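Local coordinates for protein hydrolase, alpha/beta hydrolase FOLD family (Staphylococcus aureus, PDB 2XMZ) that probably catalyses the formation of 2-succinyl-6-hydroxy-2,4-cyclohexadiene-1-carboxylate in menaquinone biosynthesis, as the synthase MenH, at residues T31-Y43 and H248-L260. Sequence-based numbering, arbitrary orientation.
Sequences TYHNHIEKFTDNY and HVEDSDEFDTMIL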
loop_
_atom_site.group_PDB
_atom_site.type_symbol
_atom_site.label_atom_id
_atom_site.label_comp_id
_atom_site.label_asym_id
_atom_site.label_seq_id
_atom_site.Cartn_x
_atom_site.Cartn_y
_atom_site.Cartn_z
ATOM N N THR A 31 -5.113 3.021 -9.087
ATOM C CA THR A 31 -3.673 2.933 -9.349
ATOM C C THR A 31 -3.258 1.566 -9.921
ATOM O O THR A 31 -2.217 1.462 -10.578
ATOM C CB THR A 31 -2.823 3.267 -8.086
ATOM O OG1 THR A 31 -1.447 3.395 -8.450
ATOM C CG2 THR A 31 -2.954 2.176 -7.007
ATOM N N TYR A 32 -4.068 0.528 -9.683
ATOM C CA TYR A 32 -3.732 -0.831 -10.170
ATOM C C TYR A 32 -4.435 -1.183 -11.470
ATOM O O TYR A 32 -4.276 -2.289 -12.004
ATOM C CB TYR A 32 -4.033 -1.854 -9.088
ATOM C CG TYR A 32 -3.230 -1.582 -7.844
ATOM C CD1 TYR A 32 -1.837 -1.559 -7.892
ATOM C CD2 TYR A 32 -3.854 -1.308 -6.640
ATOM C CE1 TYR A 32 -1.086 -1.275 -6.771
ATOM C CE2 TYR A 32 -3.118 -1.025 -5.499
ATOM C CZ TYR A 32 -1.738 -1.015 -5.569
ATOM O OH TYR A 32 -1.001 -0.744 -4.449
ATOM N N HIS A 33 -5.179 -0.204 -11.994
ATOM C CA HIS A 33 -6.012 -0.352 -13.201
ATOM C C HIS A 33 -5.364 -1.117 -14.348
ATOM O O HIS A 33 -5.921 -2.098 -14.848
ATOM C CB HIS A 33 -6.489 1.036 -13.700
ATOM C CG HIS A 33 -5.383 1.936 -14.193
ATOM N ND1 HIS A 33 -4.363 2.388 -13.381
ATOM C CD2 HIS A 33 -5.145 2.464 -15.420
ATOM C CE1 HIS A 33 -3.552 3.162 -14.079
ATOM N NE2 HIS A 33 -4.001 3.221 -15.322
ATOM N N ASN A 34 -4.196 -0.659 -14.770
ATOM C CA ASN A 34 -3.507 -1.237 -15.928
ATOM C C ASN A 34 -2.777 -2.537 -15.596
ATOM O O ASN A 34 -2.128 -3.113 -16.463
ATOM C CB ASN A 34 -2.521 -0.220 -16.523
ATOM C CG ASN A 34 -1.413 0.159 -15.544
ATOM O OD1 ASN A 34 -0.224 0.139 -15.889
ATOM N ND2 ASN A 34 -1.798 0.481 -14.306
ATOM N N HIS A 35 -2.888 -2.985 -14.343
ATOM C CA HIS A 35 -2.196 -4.186 -13.862
ATOM C C HIS A 35 -3.121 -5.385 -13.750
ATOM O O HIS A 35 -2.686 -6.529 -13.892
ATOM C CB HIS A 35 -1.578 -3.943 -12.483
ATOM C CG HIS A 35 -0.497 -2.912 -12.472
ATOM N ND1 HIS A 35 0.816 -3.209 -12.769
ATOM C CD2 HIS A 35 -0.528 -1.590 -12.187
ATOM C CE1 HIS A 35 1.548 -2.112 -12.674
ATOM N NE2 HIS A 35 0.756 -1.113 -12.328
ATOM N N ILE A 36 -4.388 -5.115 -13.446
ATOM C CA ILE A 36 -5.370 -6.147 -13.129
ATOM C C ILE A 36 -5.354 -7.282 -14.157
ATOM O O ILE A 36 -5.242 -8.452 -13.779
ATOM C CB ILE A 36 -6.810 -5.550 -13.022
ATOM C CG1 ILE A 36 -6.883 -4.450 -11.951
ATOM C CG2 ILE A 36 -7.867 -6.634 -12.798
ATOM C CD1 ILE A 36 -6.163 -4.734 -10.666
ATOM N N GLU A 37 -5.449 -6.926 -15.438
ATOM C CA GLU A 37 -5.493 -7.912 -16.525
ATOM C C GLU A 37 -4.226 -8.753 -16.620
ATOM O O GLU A 37 -4.286 -9.912 -17.016
ATOM C CB GLU A 37 -5.796 -7.245 -17.859
ATOM C CG GLU A 37 -7.242 -6.832 -17.988
ATOM C CD GLU A 37 -7.671 -6.649 -19.424
ATOM O OE1 GLU A 37 -7.580 -7.619 -20.211
ATOM O OE2 GLU A 37 -8.110 -5.532 -19.772
ATOM N N LYS A 38 -3.092 -8.183 -16.231
ATOM C CA LYS A 38 -1.839 -8.938 -16.233
ATOM C C LYS A 38 -1.897 -10.075 -15.201
ATOM O O LYS A 38 -1.235 -11.092 -15.366
ATOM C CB LYS A 38 -0.618 -8.033 -15.977
ATOM C CG LYS A 38 -0.627 -6.711 -16.761
ATOM C CD LYS A 38 -0.193 -6.882 -18.209
ATOM C CE LYS A 38 -0.606 -5.669 -19.037
ATOM N NZ LYS A 38 -0.504 -4.399 -18.254
ATOM N N PHE A 39 -2.710 -9.912 -14.156
ATOM C CA PHE A 39 -2.828 -10.952 -13.124
ATOM C C PHE A 39 -4.036 -11.879 -13.262
ATOM O O PHE A 39 -3.920 -13.072 -12.978
ATOM C CB PHE A 39 -2.683 -10.360 -11.717
ATOM C CG PHE A 39 -1.371 -9.638 -11.516
ATOM C CD1 PHE A 39 -0.200 -10.350 -11.290
ATOM C CD2 PHE A 39 -1.301 -8.260 -11.623
ATOM C CE1 PHE A 39 1.019 -9.699 -11.155
ATOM C CE2 PHE A 39 -0.082 -7.587 -11.467
ATOM C CZ PHE A 39 1.083 -8.317 -11.243
ATOM N N THR A 40 -5.166 -11.363 -13.743
ATOM C CA THR A 40 -6.378 -12.180 -13.885
ATOM C C THR A 40 -6.225 -13.352 -14.878
ATOM O O THR A 40 -7.002 -14.304 -14.852
ATOM C CB THR A 40 -7.620 -11.336 -14.224
ATOM O OG1 THR A 40 -7.369 -10.564 -15.406
ATOM C CG2 THR A 40 -7.963 -10.398 -13.049
ATOM N N ASP A 41 -5.211 -13.280 -15.736
ATOM C CA ASP A 41 -4.832 -14.404 -16.588
ATOM C C ASP A 41 -4.704 -15.707 -15.784
ATOM O O ASP A 41 -5.095 -16.774 -16.258
ATOM C CB ASP A 41 -3.502 -14.112 -17.297
ATOM C CG ASP A 41 -3.654 -13.229 -18.535
ATOM O OD1 ASP A 41 -4.795 -12.834 -18.906
ATOM O OD2 ASP A 41 -2.597 -12.933 -19.144
ATOM N N ASN A 42 -4.157 -15.604 -14.574
ATOM C CA ASN A 42 -3.854 -16.767 -13.730
ATOM C C ASN A 42 -4.295 -16.632 -12.270
ATOM O O ASN A 42 -4.197 -17.588 -11.504
ATOM C CB ASN A 42 -2.343 -17.055 -13.753
ATOM C CG ASN A 42 -1.836 -17.476 -15.131
ATOM O OD1 ASN A 42 -1.079 -16.741 -15.772
ATOM N ND2 ASN A 42 -2.246 -18.661 -15.589
ATOM N N TYR A 43 -4.739 -15.440 -11.873
ATOM C CA TYR A 43 -5.028 -15.156 -10.461
ATOM C C TYR A 43 -6.340 -14.390 -10.302
ATOM O O TYR A 43 -6.644 -13.501 -11.093
ATOM C CB TYR A 43 -3.856 -14.369 -9.804
ATOM C CG TYR A 43 -2.499 -15.034 -9.999
ATOM C CD1 TYR A 43 -2.027 -15.981 -9.098
ATOM C CD2 TYR A 43 -1.704 -14.740 -11.112
ATOM C CE1 TYR A 43 -0.791 -16.624 -9.298
ATOM C CE2 TYR A 43 -0.471 -15.362 -11.309
ATOM C CZ TYR A 43 -0.021 -16.305 -10.402
ATOM O OH TYR A 43 1.194 -16.920 -10.617
ATOM N N HIS A 248 5.213 0.640 -9.293
ATOM C CA HIS A 248 4.153 0.043 -10.140
ATOM C C HIS A 248 3.645 0.993 -11.215
ATOM O O HIS A 248 2.965 0.583 -12.165
ATOM C CB HIS A 248 3.011 -0.576 -9.296
ATOM C CG HIS A 248 2.158 0.406 -8.551
ATOM N ND1 HIS A 248 2.302 0.646 -7.205
ATOM C CD2 HIS A 248 1.101 1.153 -8.953
ATOM C CE1 HIS A 248 1.409 1.541 -6.817
ATOM N NE2 HIS A 248 0.654 1.850 -7.859
ATOM N N VAL A 249 3.977 2.269 -11.072
ATOM C CA VAL A 249 3.613 3.263 -12.092
ATOM C C VAL A 249 4.788 3.634 -13.013
ATOM O O VAL A 249 4.582 3.962 -14.181
ATOM C CB VAL A 249 3.047 4.533 -11.427
ATOM C CG1 VAL A 249 2.948 5.657 -12.413
ATOM C CG2 VAL A 249 1.673 4.253 -10.868
ATOM N N GLU A 250 6.008 3.604 -12.478
ATOM C CA GLU A 250 7.169 4.122 -13.204
ATOM C C GLU A 250 7.758 3.059 -14.120
ATOM O O GLU A 250 8.239 3.379 -15.212
ATOM C CB GLU A 250 8.237 4.650 -12.236
ATOM C CG GLU A 250 7.753 5.806 -11.377
ATOM C CD GLU A 250 8.885 6.582 -10.719
ATOM O OE1 GLU A 250 10.069 6.202 -10.874
ATOM O OE2 GLU A 250 8.570 7.581 -10.027
ATOM N N ASP A 251 7.723 1.803 -13.660
ATOM C CA ASP A 251 8.051 0.649 -14.489
ATOM C C ASP A 251 7.043 -0.473 -14.237
ATOM O O ASP A 251 7.342 -1.446 -13.511
ATOM C CB ASP A 251 9.459 0.153 -14.196
ATOM C CG ASP A 251 10.001 -0.732 -15.307
ATOM O OD1 ASP A 251 9.194 -1.210 -16.147
ATOM O OD2 ASP A 251 11.238 -0.937 -15.343
ATOM N N SER A 252 5.862 -0.322 -14.831
ATOM C CA SER A 252 4.743 -1.249 -14.637
ATOM C C SER A 252 5.069 -2.671 -15.081
ATOM O O SER A 252 4.671 -3.630 -14.433
ATOM C CB SER A 252 3.458 -0.751 -15.331
ATOM O OG SER A 252 3.054 0.522 -14.862
ATOM N N ASP A 253 5.796 -2.812 -16.177
ATOM C CA ASP A 253 6.092 -4.144 -16.698
ATOM C C ASP A 253 7.046 -4.941 -15.814
ATOM O O ASP A 253 6.786 -6.106 -15.499
ATOM C CB ASP A 253 6.608 -4.048 -18.127
ATOM C CG ASP A 253 5.508 -3.693 -19.103
ATOM O OD1 ASP A 253 4.323 -3.977 -18.799
ATOM O OD2 ASP A 253 5.817 -3.116 -20.160
ATOM N N GLU A 254 8.153 -4.315 -15.428
ATOM C CA GLU A 254 9.084 -4.940 -14.502
ATOM C C GLU A 254 8.355 -5.256 -13.195
ATOM O O GLU A 254 8.466 -6.367 -12.673
ATOM C CB GLU A 254 10.304 -4.038 -14.276
ATOM C CG GLU A 254 11.411 -4.614 -13.408
ATOM C CD GLU A 254 12.106 -5.797 -14.030
ATOM O OE1 GLU A 254 12.015 -5.974 -15.273
ATOM O OE2 GLU A 254 12.736 -6.559 -13.267
ATOM N N PHE A 255 7.599 -4.287 -12.685
ATOM C CA PHE A 255 6.769 -4.496 -11.495
ATOM C C PHE A 255 5.906 -5.759 -11.673
ATOM O O PHE A 255 5.912 -6.637 -10.807
ATOM C CB PHE A 255 5.899 -3.260 -11.196
ATOM C CG PHE A 255 4.853 -3.494 -10.137
ATOM C CD1 PHE A 255 5.155 -3.338 -8.782
ATOM C CD2 PHE A 255 3.569 -3.890 -10.495
ATOM C CE1 PHE A 255 4.182 -3.566 -7.798
ATOM C CE2 PHE A 255 2.596 -4.121 -9.526
ATOM C CZ PHE A 255 2.903 -3.963 -8.173
ATOM N N ASP A 256 5.181 -5.840 -12.788
ATOM C CA ASP A 256 4.334 -7.000 -13.087
ATOM C C ASP A 256 5.117 -8.315 -13.166
ATOM O O ASP A 256 4.705 -9.330 -12.592
ATOM C CB ASP A 256 3.553 -6.788 -14.384
ATOM C CG ASP A 256 2.433 -5.779 -14.236
ATOM O OD1 ASP A 256 2.063 -5.471 -13.086
ATOM O OD2 ASP A 256 1.920 -5.310 -15.276
ATOM N N THR A 257 6.247 -8.274 -13.871
ATOM C CA THR A 257 7.128 -9.431 -14.030
ATOM C C THR A 257 7.617 -9.944 -12.675
ATOM O O THR A 257 7.594 -11.151 -12.433
ATOM C CB THR A 257 8.331 -9.076 -14.908
ATOM O OG1 THR A 257 7.860 -8.605 -16.173
ATOM C CG2 THR A 257 9.246 -10.289 -15.116
ATOM N N MET A 258 8.044 -9.025 -11.800
ATOM C CA MET A 258 8.498 -9.402 -10.458
ATOM C C MET A 258 7.399 -10.085 -9.652
ATOM O O MET A 258 7.659 -11.067 -8.963
ATOM C CB MET A 258 9.065 -8.213 -9.672
ATOM C CG MET A 258 10.406 -7.634 -10.159
ATOM S SD MET A 258 11.804 -8.779 -10.294
ATOM C CE MET A 258 11.598 -9.411 -11.970
ATOM N N ILE A 259 6.172 -9.589 -9.755
ATOM C CA ILE A 259 5.065 -10.147 -8.966
ATOM C C ILE A 259 4.715 -11.549 -9.473
ATOM O O ILE A 259 4.630 -12.499 -8.688
ATOM C CB ILE A 259 3.812 -9.263 -9.028
ATOM C CG1 ILE A 259 4.139 -7.809 -8.656
ATOM C CG2 ILE A 259 2.703 -9.823 -8.121
ATOM C CD1 ILE A 259 4.506 -7.589 -7.224
ATOM N N LEU A 260 4.524 -11.656 -10.786
ATOM C CA LEU A 260 4.166 -12.913 -11.428
ATOM C C LEU A 260 5.197 -14.004 -11.142
ATOM O O LEU A 260 4.826 -15.137 -10.873
ATOM C CB LEU A 260 3.991 -12.721 -12.934
ATOM C CG LEU A 260 2.771 -11.929 -13.421
ATOM C CD1 LEU A 260 2.940 -11.558 -14.908
ATOM C CD2 LEU A 260 1.474 -12.698 -13.229
HETATM O O HOH W 1 1.033 -3.164 -16.310
#
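Helix 36-40 runs roughly parallel to helix 252-260, their axes 10.7 Å apart at closest and 25° from alignment, with His35, just before the first helix, nearest Asp256 and Phe39 nearest Leu260 along the backbone. His35 illustrates how one imidazole can join two helical elements, because both its nitrogens are engaged across the gap. ND1 donates a nearly straight bond to the syn side of Asp256 OD1 (2.6 Å, 163°), the ring standing almost perpendicular to the carboxylate, while NE2 gives a weak, bent bond to His248 O. In one modelled conformer the Ser252 hydroxyl also donates to that carbonyl. With the two imidazole bonds setting the rotation of the ring, the edge of Phe255 is directed at its face in an offset edge-to-face pair. The other oxygen of Asp256 faces Lys38, which in one of its two modelled conformers places NZ 3.9 Å from OD2, a long salt bridge with a water between them, and bonds Asn34 O. Farther along, Phe39 rests its CE1 against Ile259 CG2 and its CD1 against Leu260 CD2, both at 3.5 Å, and Tyr43 adds CE2 to the same leucine methyl. At the opposite end, a chi1 of -170° turns Thr31 OG1 to His248 NE2, 2.7 Å away in the imidazole plane, and leaves CG2 over the Tyr32 ring, whose CE1 sits over one face of His248. Glu114 takes His248 ND1, and Tyr32 OH bonds to Leu22 O. The contact thus joins the helix leading into strand 44-48 to the C-terminal helix on one side of the central sheet, a pairing belonging to the alpha/beta hydrolase fold, with His248 near the putative Ser91-His245-Asp218 triad.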